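PDB 2D5F: glycinin A3B4 subunit, which serves as a seed storage protein of soybean, an 11S globulin of two cupin domains that assembles into hexamers. Local coordinates for residues A348-T353 / A369-L374; Y62-Q67 / N154-N159; G399-V404 / V430-G435; P38-A43 / L421-Q426. All coordinates share one frame; numbering follows the deposited sequence.

Contact 1. Residues A348-T353 / A369-L374; sequences AGRIST and AQYVVL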
loop_
_atom_site.group_PDB
_atom_site.type_symbol
_atom_site.label_atom_id
_atom_site.label_comp_id
_atom_site.label_asym_id
_atom_site.label_seq_id
_atom_site.Cartn_x
_atom_site.Cartn_y
_atom_site.Cartn_z
ATOM N N ALA B 348 -32.674 -19.606 13.545
ATOM C CA ALA B 348 -32.666 -18.199 13.948
ATOM C C ALA B 348 -32.602 -17.208 12.781
ATOM O O ALA B 348 -33.327 -16.213 12.768
ATOM C CB ALA B 348 -31.503 -17.943 14.908
ATOM N N GLY B 349 -31.729 -17.469 11.811
ATOM C CA GLY B 349 -31.612 -16.573 10.674
ATOM C C GLY B 349 -30.245 -16.599 10.014
ATOM O O GLY B 349 -29.495 -17.562 10.166
ATOM N N ARG B 350 -29.914 -15.538 9.279
ATOM C CA ARG B 350 -28.628 -15.472 8.600
ATOM C C ARG B 350 -28.109 -14.045 8.438
ATOM O O ARG B 350 -28.881 -13.087 8.425
ATOM C CB ARG B 350 -28.729 -16.143 7.224
ATOM C CG ARG B 350 -29.821 -15.587 6.314
ATOM C CD ARG B 350 -29.832 -16.335 4.984
ATOM N NE ARG B 350 -30.986 -16.030 4.141
ATOM C CZ ARG B 350 -31.052 -15.027 3.267
ATOM N NH1 ARG B 350 -32.153 -14.848 2.550
ATOM N NH2 ARG B 350 -30.023 -14.206 3.104
ATOM N N ILE B 351 -26.792 -13.913 8.322
ATOM C CA ILE B 351 -26.159 -12.614 8.147
ATOM C C ILE B 351 -25.143 -12.725 7.021
ATOM O O ILE B 351 -24.322 -13.650 7.005
ATOM C CB ILE B 351 -25.420 -12.167 9.421
ATOM C CG1 ILE B 351 -26.401 -12.086 10.590
ATOM C CG2 ILE B 351 -24.733 -10.817 9.186
ATOM C CD1 ILE B 351 -25.708 -12.008 11.942
ATOM N N SER B 352 -25.205 -11.788 6.082
ATOM C CA SER B 352 -24.283 -11.778 4.949
ATOM C C SER B 352 -23.574 -10.432 4.904
ATOM O O SER B 352 -24.202 -9.390 5.081
ATOM C CB SER B 352 -25.047 -12.015 3.648
ATOM O OG SER B 352 -25.741 -13.254 3.704
ATOM N N THR B 353 -22.265 -10.460 4.674
ATOM C CA THR B 353 -21.475 -9.231 4.635
ATOM C C THR B 353 -20.908 -8.931 3.255
ATOM O O THR B 353 -20.404 -9.814 2.573
ATOM C CB THR B 353 -20.299 -9.309 5.630
ATOM O OG1 THR B 353 -20.794 -9.659 6.928
ATOM C CG2 THR B 353 -19.578 -7.963 5.718
ATOM N N ALA B 369 -21.864 -3.220 3.703
ATOM C CA ALA B 369 -23.227 -3.522 4.106
ATOM C C ALA B 369 -23.397 -4.957 4.552
ATOM O O ALA B 369 -22.512 -5.790 4.373
ATOM C CB ALA B 369 -24.184 -3.234 2.949
ATOM N N GLN B 370 -24.548 -5.222 5.158
ATOM C CA GLN B 370 -24.895 -6.563 5.585
ATOM C C GLN B 370 -26.363 -6.769 5.251
ATOM O O GLN B 370 -27.134 -5.810 5.170
ATOM C CB GLN B 370 -24.674 -6.749 7.090
ATOM C CG GLN B 370 -23.206 -6.840 7.484
ATOM C CD GLN B 370 -23.011 -7.185 8.944
ATOM O OE1 GLN B 370 -23.580 -6.544 9.817
ATOM N NE2 GLN B 370 -22.197 -8.205 9.216
ATOM N N TYR B 371 -26.733 -8.017 4.997
ATOM C CA TYR B 371 -28.125 -8.335 4.737
ATOM C C TYR B 371 -28.452 -9.341 5.819
ATOM O O TYR B 371 -27.761 -10.354 5.968
ATOM C CB TYR B 371 -28.334 -8.952 3.361
ATOM C CG TYR B 371 -29.797 -8.986 2.995
ATOM C CD1 TYR B 371 -30.532 -10.176 3.046
ATOM C CD2 TYR B 371 -30.465 -7.817 2.658
ATOM C CE1 TYR B 371 -31.907 -10.186 2.772
ATOM C CE2 TYR B 371 -31.830 -7.816 2.385
ATOM C CZ TYR B 371 -32.542 -8.997 2.445
ATOM O OH TYR B 371 -33.896 -8.968 2.195
ATOM N N VAL B 372 -29.478 -9.038 6.597
ATOM C CA VAL B 372 -29.864 -9.899 7.697
ATOM C C VAL B 372 -31.274 -10.451 7.537
ATOM O O VAL B 372 -32.206 -9.720 7.190
ATOM C CB VAL B 372 -29.783 -9.124 9.034
ATOM C CG1 VAL B 372 -30.200 -10.019 10.188
ATOM C CG2 VAL B 372 -28.350 -8.605 9.250
ATOM N N VAL B 373 -31.413 -11.749 7.786
ATOM C CA VAL B 373 -32.715 -12.402 7.720
ATOM C C VAL B 373 -32.939 -13.117 9.045
ATOM O O VAL B 373 -32.180 -14.012 9.410
ATOM C CB VAL B 373 -32.791 -13.443 6.587
ATOM C CG1 VAL B 373 -34.145 -14.143 6.622
ATOM C CG2 VAL B 373 -32.583 -12.766 5.240
ATOM N N LEU B 374 -33.962 -12.690 9.778
ATOM C CA LEU B 374 -34.299 -13.309 11.053
ATOM C C LEU B 374 -35.637 -14.003 10.894
ATOM O O LEU B 374 -36.596 -13.424 10.379
ATOM C CB LEU B 374 -34.386 -12.263 12.167
ATOM C CG LEU B 374 -33.064 -11.591 12.571
ATOM C CD1 LEU B 374 -33.334 -10.481 13.588
ATOM C CD2 LEU B 374 -32.114 -12.634 13.140
HETATM O O HOH W 1 -28.191 -13.224 5.220
#

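Contact 2. Residues Y62-Q67 / N154-N159; sequences YSPYPQ and NQLDQN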
loop_
_atom_site.group_PDB
_atom_site.type_symbol
_atom_site.label_atom_id
_atom_site.label_comp_id
_atom_site.label_asym_id
_atom_site.label_seq_id
_atom_site.Cartn_x
_atom_site.Cartn_y
_atom_site.Cartn_z
ATOM N N TYR B 62 -25.016 12.192 -12.133
ATOM C CA TYR B 62 -23.885 11.887 -11.262
ATOM C C TYR B 62 -23.948 12.766 -10.011
ATOM O O TYR B 62 -24.566 13.835 -10.021
ATOM C CB TYR B 62 -22.550 12.095 -11.985
ATOM C CG TYR B 62 -22.292 13.509 -12.456
ATOM C CD1 TYR B 62 -22.777 13.956 -13.684
ATOM C CD2 TYR B 62 -21.554 14.403 -11.674
ATOM C CE1 TYR B 62 -22.529 15.260 -14.130
ATOM C CE2 TYR B 62 -21.307 15.707 -12.104
ATOM C CZ TYR B 62 -21.797 16.127 -13.336
ATOM O OH TYR B 62 -21.560 17.411 -13.769
ATOM N N SER B 63 -23.332 12.293 -8.932
ATOM C CA SER B 63 -23.291 13.017 -7.664
ATOM C C SER B 63 -21.853 12.980 -7.138
ATOM O O SER B 63 -21.099 12.049 -7.434
ATOM C CB SER B 63 -24.243 12.379 -6.649
ATOM O OG SER B 63 -25.593 12.507 -7.071
ATOM N N PRO B 64 -21.459 13.989 -6.346
ATOM C CA PRO B 64 -20.108 14.095 -5.780
ATOM C C PRO B 64 -19.784 13.233 -4.560
ATOM O O PRO B 64 -18.967 13.619 -3.726
ATOM C CB PRO B 64 -19.988 15.585 -5.481
ATOM C CG PRO B 64 -21.369 15.919 -5.013
ATOM C CD PRO B 64 -22.262 15.180 -6.012
ATOM N N TYR B 65 -20.419 12.072 -4.455
ATOM C CA TYR B 65 -20.163 11.153 -3.348
ATOM C C TYR B 65 -20.617 9.781 -3.806
ATOM O O TYR B 65 -21.364 9.662 -4.767
ATOM C CB TYR B 65 -20.929 11.569 -2.080
ATOM C CG TYR B 65 -22.338 12.058 -2.348
ATOM C CD1 TYR B 65 -22.615 13.424 -2.455
ATOM C CD2 TYR B 65 -23.385 11.155 -2.542
ATOM C CE1 TYR B 65 -23.899 13.883 -2.750
ATOM C CE2 TYR B 65 -24.671 11.600 -2.840
ATOM C CZ TYR B 65 -24.921 12.967 -2.945
ATOM O OH TYR B 65 -26.189 13.408 -3.262
ATOM N N PRO B 66 -20.144 8.719 -3.150
ATOM C CA PRO B 66 -20.618 7.425 -3.635
ATOM C C PRO B 66 -22.019 7.092 -3.144
ATOM O O PRO B 66 -22.512 7.681 -2.182
ATOM C CB PRO B 66 -19.557 6.449 -3.128
ATOM C CG PRO B 66 -19.030 7.094 -1.912
ATOM C CD PRO B 66 -18.995 8.567 -2.240
ATOM N N GLN B 67 -22.672 6.179 -3.857
ATOM C CA GLN B 67 -24.003 5.717 -3.488
ATOM C C GLN B 67 -23.923 4.201 -3.451
ATOM O O GLN B 67 -23.245 3.588 -4.280
ATOM C CB GLN B 67 -25.056 6.098 -4.535
ATOM C CG GLN B 67 -25.337 7.577 -4.702
ATOM C CD GLN B 67 -26.385 7.838 -5.776
ATOM O OE1 GLN B 67 -27.517 7.361 -5.683
ATOM N NE2 GLN B 67 -26.008 8.592 -6.803
ATOM N N ASN B 154 -16.264 13.825 -0.990
ATOM C CA ASN B 154 -17.171 14.933 -1.286
ATOM C C ASN B 154 -16.538 16.204 -0.740
ATOM O O ASN B 154 -16.535 16.438 0.465
ATOM C CB ASN B 154 -18.543 14.692 -0.640
ATOM C CG ASN B 154 -19.513 15.846 -0.867
ATOM O OD1 ASN B 154 -19.237 16.772 -1.636
ATOM N ND2 ASN B 154 -20.653 15.791 -0.201
ATOM N N GLN B 155 -15.996 17.017 -1.637
ATOM C CA GLN B 155 -15.326 18.246 -1.241
ATOM C C GLN B 155 -16.211 19.484 -1.281
ATOM O O GLN B 155 -15.725 20.601 -1.123
ATOM C CB GLN B 155 -14.079 18.449 -2.111
ATOM C CG GLN B 155 -13.150 17.237 -2.088
ATOM C CD GLN B 155 -11.790 17.483 -2.726
ATOM O OE1 GLN B 155 -10.885 16.668 -2.581
ATOM N NE2 GLN B 155 -11.642 18.592 -3.434
ATOM N N LEU B 156 -17.511 19.288 -1.478
ATOM C CA LEU B 156 -18.447 20.412 -1.527
ATOM C C LEU B 156 -18.955 20.702 -0.113
ATOM O O LEU B 156 -18.292 21.396 0.661
ATOM C CB LEU B 156 -19.588 20.072 -2.493
ATOM C CG LEU B 156 -19.082 19.885 -3.936
ATOM C CD1 LEU B 156 -20.211 19.481 -4.862
ATOM C CD2 LEU B 156 -18.443 21.200 -4.413
ATOM N N ASP B 157 -20.137 20.200 0.223
ATOM C CA ASP B 157 -20.669 20.351 1.573
ATOM C C ASP B 157 -21.605 19.181 1.821
ATOM O O ASP B 157 -21.781 18.343 0.945
ATOM C CB ASP B 157 -21.372 21.699 1.785
ATOM C CG ASP B 157 -22.398 22.004 0.729
ATOM O OD1 ASP B 157 -22.367 23.140 0.211
ATOM O OD2 ASP B 157 -23.231 21.130 0.424
ATOM N N GLN B 158 -22.205 19.128 3.004
ATOM C CA GLN B 158 -23.070 18.011 3.380
ATOM C C GLN B 158 -24.346 17.801 2.573
ATOM O O GLN B 158 -24.972 16.750 2.678
ATOM C CB GLN B 158 -23.437 18.128 4.861
ATOM C CG GLN B 158 -24.581 19.084 5.140
ATOM C CD GLN B 158 -25.819 18.357 5.616
ATOM O OE1 GLN B 158 -25.826 17.766 6.700
ATOM N NE2 GLN B 158 -26.874 18.384 4.805
ATOM N N ASN B 159 -24.738 18.781 1.769
ATOM C CA ASN B 159 -25.966 18.641 0.998
ATOM C C ASN B 159 -25.908 17.602 -0.111
ATOM O O ASN B 159 -24.888 17.444 -0.782
ATOM C CB ASN B 159 -26.370 19.969 0.353
ATOM C CG ASN B 159 -26.702 21.043 1.369
ATOM O OD1 ASN B 159 -25.813 21.617 1.997
ATOM N ND2 ASN B 159 -27.988 21.321 1.533
#

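Contact 3. Residues G399-V404 / V430-G435; sequences GRVRVV and VAEQGG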
loop_
_atom_site.group_PDB
_atom_site.type_symbol
_atom_site.label_atom_id
_atom_site.label_comp_id
_atom_site.label_asym_id
_atom_site.label_seq_id
_atom_site.Cartn_x
_atom_site.Cartn_y
_atom_site.Cartn_z
ATOM N N GLY B 399 -40.030 -6.526 13.277
ATOM C CA GLY B 399 -39.398 -7.059 14.464
ATOM C C GLY B 399 -39.170 -5.999 15.515
ATOM O O GLY B 399 -39.336 -4.811 15.259
ATOM N N ARG B 400 -38.785 -6.439 16.704
ATOM C CA ARG B 400 -38.521 -5.533 17.809
ATOM C C ARG B 400 -37.035 -5.179 17.780
ATOM O O ARG B 400 -36.179 -6.064 17.760
ATOM C CB ARG B 400 -38.887 -6.214 19.133
ATOM C CG ARG B 400 -38.592 -5.404 20.390
ATOM C CD ARG B 400 -39.481 -4.181 20.510
ATOM N NE ARG B 400 -40.229 -4.159 21.768
ATOM C CZ ARG B 400 -39.673 -4.130 22.978
ATOM N NH1 ARG B 400 -40.436 -4.110 24.065
ATOM N NH2 ARG B 400 -38.354 -4.123 23.107
ATOM N N VAL B 401 -36.738 -3.885 17.752
ATOM C CA VAL B 401 -35.359 -3.413 17.721
ATOM C C VAL B 401 -35.086 -2.521 18.923
ATOM O O VAL B 401 -35.944 -1.734 19.340
ATOM C CB VAL B 401 -35.070 -2.621 16.423
ATOM C CG1 VAL B 401 -33.625 -2.135 16.405
ATOM C CG2 VAL B 401 -35.364 -3.496 15.205
ATOM N N ARG B 402 -33.887 -2.651 19.482
ATOM C CA ARG B 402 -33.484 -1.864 20.639
ATOM C C ARG B 402 -32.063 -1.347 20.447
ATOM O O ARG B 402 -31.153 -2.117 20.138
ATOM C CB ARG B 402 -33.561 -2.726 21.899
ATOM C CG ARG B 402 -34.877 -3.479 22.002
ATOM C CD ARG B 402 -34.873 -4.589 23.041
ATOM N NE ARG B 402 -36.043 -5.447 22.864
ATOM C CZ ARG B 402 -36.438 -6.372 23.730
ATOM N NH1 ARG B 402 -37.515 -7.105 23.478
ATOM N NH2 ARG B 402 -35.761 -6.562 24.850
ATOM N N VAL B 403 -31.892 -0.038 20.603
ATOM C CA VAL B 403 -30.588 0.603 20.472
ATOM C C VAL B 403 -30.289 1.290 21.804
ATOM O O VAL B 403 -31.098 2.073 22.298
ATOM C CB VAL B 403 -30.583 1.651 19.333
ATOM C CG1 VAL B 403 -29.211 2.317 19.241
ATOM C CG2 VAL B 403 -30.937 0.980 18.000
ATOM N N VAL B 404 -29.127 0.986 22.376
ATOM C CA VAL B 404 -28.705 1.529 23.665
ATOM C C VAL B 404 -27.426 2.355 23.514
ATOM O O VAL B 404 -26.490 1.911 22.852
ATOM C CB VAL B 404 -28.443 0.375 24.664
ATOM C CG1 VAL B 404 -27.924 0.918 25.988
ATOM C CG2 VAL B 404 -29.721 -0.421 24.868
ATOM N N VAL B 430 -26.941 -2.594 19.641
ATOM C CA VAL B 430 -28.237 -2.896 19.058
ATOM C C VAL B 430 -28.561 -4.393 19.072
ATOM O O VAL B 430 -27.667 -5.242 19.087
ATOM C CB VAL B 430 -28.305 -2.365 17.600
ATOM C CG1 VAL B 430 -27.229 -3.037 16.748
ATOM C CG2 VAL B 430 -29.693 -2.597 17.011
ATOM N N ALA B 431 -29.852 -4.704 19.074
ATOM C CA ALA B 431 -30.316 -6.086 19.055
ATOM C C ALA B 431 -31.642 -6.133 18.304
ATOM O O ALA B 431 -32.402 -5.163 18.318
ATOM C CB ALA B 431 -30.488 -6.609 20.469
ATOM N N GLU B 432 -31.904 -7.252 17.638
ATOM C CA GLU B 432 -33.129 -7.412 16.862
ATOM C C GLU B 432 -33.756 -8.796 17.038
ATOM O O GLU B 432 -33.048 -9.793 17.168
ATOM C CB GLU B 432 -32.840 -7.201 15.369
ATOM C CG GLU B 432 -32.410 -5.793 14.974
ATOM C CD GLU B 432 -30.907 -5.646 14.771
ATOM O OE1 GLU B 432 -30.499 -4.597 14.232
ATOM O OE2 GLU B 432 -30.139 -6.564 15.143
ATOM N N GLN B 433 -35.087 -8.848 17.048
ATOM C CA GLN B 433 -35.800 -10.121 17.154
ATOM C C GLN B 433 -36.914 -10.162 16.118
ATOM O O GLN B 433 -37.796 -9.304 16.107
ATOM C CB GLN B 433 -36.396 -10.332 18.548
ATOM C CG GLN B 433 -37.210 -11.630 18.647
ATOM C CD GLN B 433 -37.408 -12.098 20.079
ATOM O OE1 GLN B 433 -37.475 -11.289 21.002
ATOM N NE2 GLN B 433 -37.512 -13.409 20.267
ATOM N N GLY B 434 -36.855 -11.162 15.247
ATOM C CA GLY B 434 -37.854 -11.302 14.207
ATOM C C GLY B 434 -39.262 -11.421 14.762
ATOM O O GLY B 434 -39.493 -12.084 15.776
ATOM N N GLY B 435 -40.205 -10.766 14.096
ATOM C CA GLY B 435 -41.581 -10.815 14.541
ATOM C C GLY B 435 -42.269 -12.094 14.108
ATOM O O GLY B 435 -41.637 -13.121 13.868
#

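Contact 4. Residues P38-A43 / L421-Q426; sequences PELQCA and LLVVPQ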
loop_
_atom_site.group_PDB
_atom_site.type_symbol
_atom_site.label_atom_id
_atom_site.label_comp_id
_atom_site.label_asym_id
_atom_site.label_seq_id
_atom_site.Cartn_x
_atom_site.Cartn_y
_atom_site.Cartn_z
ATOM N N PRO B 38 -32.141 14.743 12.540
ATOM C CA PRO B 38 -30.940 14.612 13.370
ATOM C C PRO B 38 -30.230 13.259 13.295
ATOM O O PRO B 38 -29.003 13.199 13.384
ATOM C CB PRO B 38 -31.439 14.964 14.787
ATOM C CG PRO B 38 -32.949 14.886 14.692
ATOM C CD PRO B 38 -33.243 15.355 13.300
ATOM N N GLU B 39 -30.987 12.181 13.120
ATOM C CA GLU B 39 -30.388 10.847 13.041
ATOM C C GLU B 39 -29.482 10.740 11.813
ATOM O O GLU B 39 -28.356 10.225 11.893
ATOM C CB GLU B 39 -31.480 9.767 12.975
ATOM C CG GLU B 39 -32.451 9.796 14.151
ATOM C CD GLU B 39 -33.679 10.672 13.911
ATOM O OE1 GLU B 39 -33.579 11.706 13.218
ATOM O OE2 GLU B 39 -34.757 10.325 14.436
ATOM N N LEU B 40 -29.977 11.240 10.684
ATOM C CA LEU B 40 -29.226 11.206 9.437
ATOM C C LEU B 40 -28.038 12.167 9.452
ATOM O O LEU B 40 -27.009 11.898 8.824
ATOM C CB LEU B 40 -30.155 11.508 8.254
ATOM C CG LEU B 40 -31.241 10.445 8.012
ATOM C CD1 LEU B 40 -32.167 10.882 6.866
ATOM C CD2 LEU B 40 -30.587 9.100 7.685
ATOM N N GLN B 41 -28.168 13.278 10.172
ATOM C CA GLN B 41 -27.068 14.227 10.260
ATOM C C GLN B 41 -25.944 13.592 11.067
ATOM O O GLN B 41 -24.770 13.803 10.778
ATOM C CB GLN B 41 -27.512 15.528 10.930
ATOM C CG GLN B 41 -28.534 16.296 10.125
ATOM C CD GLN B 41 -28.706 17.704 10.622
ATOM O OE1 GLN B 41 -29.072 17.925 11.777
ATOM N NE2 GLN B 41 -28.437 18.673 9.756
ATOM N N CYS B 42 -26.310 12.806 12.074
ATOM C CA CYS B 42 -25.316 12.133 12.897
ATOM C C CYS B 42 -24.576 11.095 12.043
ATOM O O CYS B 42 -23.356 10.954 12.131
ATOM C CB CYS B 42 -25.992 11.468 14.110
ATOM S SG CYS B 42 -25.030 10.104 14.840
ATOM N N ALA B 43 -25.321 10.397 11.193
ATOM C CA ALA B 43 -24.755 9.363 10.329
ATOM C C ALA B 43 -23.994 9.931 9.133
ATOM O O ALA B 43 -23.157 9.249 8.545
ATOM C CB ALA B 43 -25.858 8.434 9.850
ATOM N N LEU B 421 -36.511 3.248 8.087
ATOM C CA LEU B 421 -35.076 3.479 8.171
ATOM C C LEU B 421 -34.695 3.778 9.619
ATOM O O LEU B 421 -35.311 4.632 10.247
ATOM C CB LEU B 421 -34.730 4.687 7.296
ATOM C CG LEU B 421 -33.284 4.928 6.890
ATOM C CD1 LEU B 421 -32.881 3.851 5.891
ATOM C CD2 LEU B 421 -33.146 6.302 6.257
ATOM N N LEU B 422 -33.682 3.091 10.144
ATOM C CA LEU B 422 -33.251 3.323 11.523
ATOM C C LEU B 422 -31.737 3.429 11.602
ATOM O O LEU B 422 -31.012 2.505 11.221
ATOM C CB LEU B 422 -33.713 2.193 12.446
ATOM C CG LEU B 422 -33.227 2.358 13.894
ATOM C CD1 LEU B 422 -33.928 3.565 14.525
ATOM C CD2 LEU B 422 -33.511 1.101 14.700
ATOM N N VAL B 423 -31.263 4.563 12.102
ATOM C CA VAL B 423 -29.833 4.795 12.241
ATOM C C VAL B 423 -29.303 4.195 13.532
ATOM O O VAL B 423 -29.907 4.368 14.598
ATOM C CB VAL B 423 -29.515 6.300 12.267
ATOM C CG1 VAL B 423 -28.039 6.524 12.625
ATOM C CG2 VAL B 423 -29.852 6.920 10.927
ATOM N N VAL B 424 -28.181 3.487 13.438
ATOM C CA VAL B 424 -27.553 2.922 14.619
ATOM C C VAL B 424 -26.147 3.516 14.655
ATOM O O VAL B 424 -25.251 3.081 13.930
ATOM C CB VAL B 424 -27.483 1.378 14.566
ATOM C CG1 VAL B 424 -26.784 0.845 15.820
ATOM C CG2 VAL B 424 -28.901 0.796 14.456
ATOM N N PRO B 425 -25.945 4.541 15.498
ATOM C CA PRO B 425 -24.649 5.214 15.636
ATOM C C PRO B 425 -23.505 4.280 16.001
ATOM O O PRO B 425 -23.705 3.256 16.653
ATOM C CB PRO B 425 -24.910 6.251 16.727
ATOM C CG PRO B 425 -26.404 6.543 16.566
ATOM C CD PRO B 425 -26.953 5.150 16.384
ATOM N N GLN B 426 -22.302 4.650 15.570
ATOM C CA GLN B 426 -21.105 3.887 15.859
ATOM C C GLN B 426 -21.037 3.621 17.365
ATOM O O GLN B 426 -21.342 4.501 18.174
ATOM C CB GLN B 426 -19.876 4.679 15.405
ATOM C CG GLN B 426 -18.528 4.091 15.822
ATOM C CD GLN B 426 -17.359 4.956 15.379
ATOM O OE1 GLN B 426 -17.517 6.155 15.131
ATOM N NE2 GLN B 426 -16.172 4.359 15.299
#

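Contact 1. Residues A348-T353 / A369-L374
An antiparallel strand pair of the C-terminal cupin barrel is formed here, with R350 and S352 bonded to V373 and Y371. A348 and G349 form a classic beta bulge against the other neighbour, strand 343-345. R350 N donates to V373 O at 2.7 Å and R350 O takes the N-H of V373; S352 and Y371 repeat the exchange. G349 CA lies 2.9 Å from V373 O, with backbone angles that suit glycine. R350 CG sits between its own backbone N and carbonyl carbon (chi1 56°), and the chain then runs extended. This lays the guanidinium flat under V373, whose CG2 stands 3.4 Å from R350 CZ, over the centre of one face. R350 NH2 comes to the edge of the Y371 ring. It also bonds A336 O and a water, and that water donates to S352 OG and Y371 O. On the face with I351 and V372, Q370 NE2 meets T353 OG1 at 3.1 Å in a nearly straight bond (178°), while K445 holds Q370 OE1. V373 CG2 thus covers one face of the buried guanidinium, and NH2 is satisfied by a backbone carbonyl and a shared water.

Contact 2. Residues Y62-Q67 / N154-N159
N154 turns CG anti to its backbone N (chi1 178°), and Y65 turns CG between its N and carbonyl carbon (chi1 40°), which brings amide and ring side by side. N154 ND2 is 3.8 Å from Y65 CD1. The amide and ring planes are 48° apart, and the amide stands obliquely to the ring. The other close approach is made by P64. Its carbonyl oxygen faces N154, with P64 O 3.3 Å from N154 CB, and there is a CA-H...O contact from N154 CA to the same oxygen. The proline ring meets L156 at about a right angle, P64 CG lying 3.7 Å from L156 CD1.

Two Asx turns shape the 154-159 loop. N154 OD1 accepts from L156 N at 3.1 Å, with the donor above the carbonyl plane. D157 OD2 accepts from N159 N at 3.1 Å and also forms a salt bridge with R161. N154 ND2 bonds T149 O and makes a weak bond to D157 O. Y65 OH is held by R161 N.

The contact joins two loops of the N-terminal cupin domain at a subunit interface. In a neighbouring subunit, Q426 OE1 accepts from the backbone of Q155, and N427 O takes the hydroxyl of Y62. No hydrogen bond links the loops themselves. P64 O is buried without a hydrogen-bond partner in the model, so apart from weak C-H contacts the join is van der Waals. N154 OD1 and D157 OD2 brace their own loop through the Asx turns, while D157 OD1 also reaches the backbone N of C9 of a neighbouring subunit.

Contact 3. Residues G399-V404 / V430-G435
Strands 399-404 and 430-435 run antiparallel, 170° between their directions, with R400 and Q433, and R402 and A431, as the hydrogen-bonded pairs. R400 N donates to Q433 O at 3.1 Å and Q433 N to R400 O. R402 N and A431 N do the same with each other's carbonyls. The other three bonds are of the same length, and all four lie in the carbonyl plane. V401 faces E432 between these pairs, and V403 faces V430 beyond the second; both are non-hydrogen-bonded pairs.

On the valine side, V430 places CG2 anti to its backbone N, where it meets V403 CG2 at 3.9 Å and V401 CG1 at 4.0 Å. The V401 and E432 side chains lie alongside each other, with V401 CG2 3.7 Å from E432 CG. E432 then bends at chi2 (101°), and its nearest side-chain atom comes about 3 Å from a bound magnesium ion. Y380 and H383 pack on E432 from strand 379-385. The other face carries R400, R402, A431 and Q433. There R400 NH2 forms a salt bridge with D413, and Q433 NE2 donates to N377 O. F212 of a neighbouring subunit packs against R402, A431 and Q433. G399 CA is 3.2 Å from Q433 O.

The pair belongs to the curled sheet of the C-terminal cupin barrel. One face is apolar apart from E432, whose side chain approaches the ion; the other is mostly polar, with A431 among R400, R402 and Q433, and meets a neighbouring subunit. The buried charge of E432 could be balanced by the magnesium ion.

Contact 4. Residues P38-A43 / L421-Q426
This is an apolar helix-on-strand contact within one chain, in which E39, L40, C42 and A43 of the N-terminal cupin region meet L421, V423 and P425 of the C-terminal one. Helix 38-43 and strand 421-424 cross at 47°, with their axes 8.6 Å apart. V423 is central. Its CG1 is anti to the backbone N (chi1 171°), which spreads the two methyls along the helix. V423 CG2 lies 3.9 Å from E39 CB, and V423 CG1 lies 4.0 Å from A43 CB, one turn further on. V423 CG1 and CG2 each lie 3.8 Å from E39 O, which also accepts from A43 N inside the helix. L40 CD2 bridges two strand residues, at 4.0 Å from V423 CG2 and 4.1 Å from L421 CD2. C42 SG, tied by a disulfide to C9, rests 4.2 Å from P425 CG. The carboxylate of E39 bends away to N15, where OE2 takes the backbone N-H. The far end of the contact reaches an interface, since P425 packs on L156 of a neighbouring subunit. No hydrogen bond spans helix and strand, so the contact rests on van der Waals packing of methyl, methylene, ring and sulfur groups and the E39 carbonyl.

Overall arrangement
From the N terminus, helix 38-43 opens the largest loop, which closes at strand 421-424 as contact 4 and joins the two cupin halves. Contact 2 closes a loop nested inside it, within the N-terminal half. Contact 1 follows, also nested, and pairs strands of the C-terminal half. Contact 3 crosses contact 4: it opens at 399-404, before 421-426, and closes at 430-435, after it. Contacts 1 and 4 reach the same six-stranded sheet. Contact 3 lies on the curled sheet facing it, and touches both: L374 packs on E432 and Q433, while V401, V403 and V430 pack on L422 and V424. In contact 2, Q158 nears Q41, and Q155 and L156 meet Q426 and P425 of a neighbouring subunit.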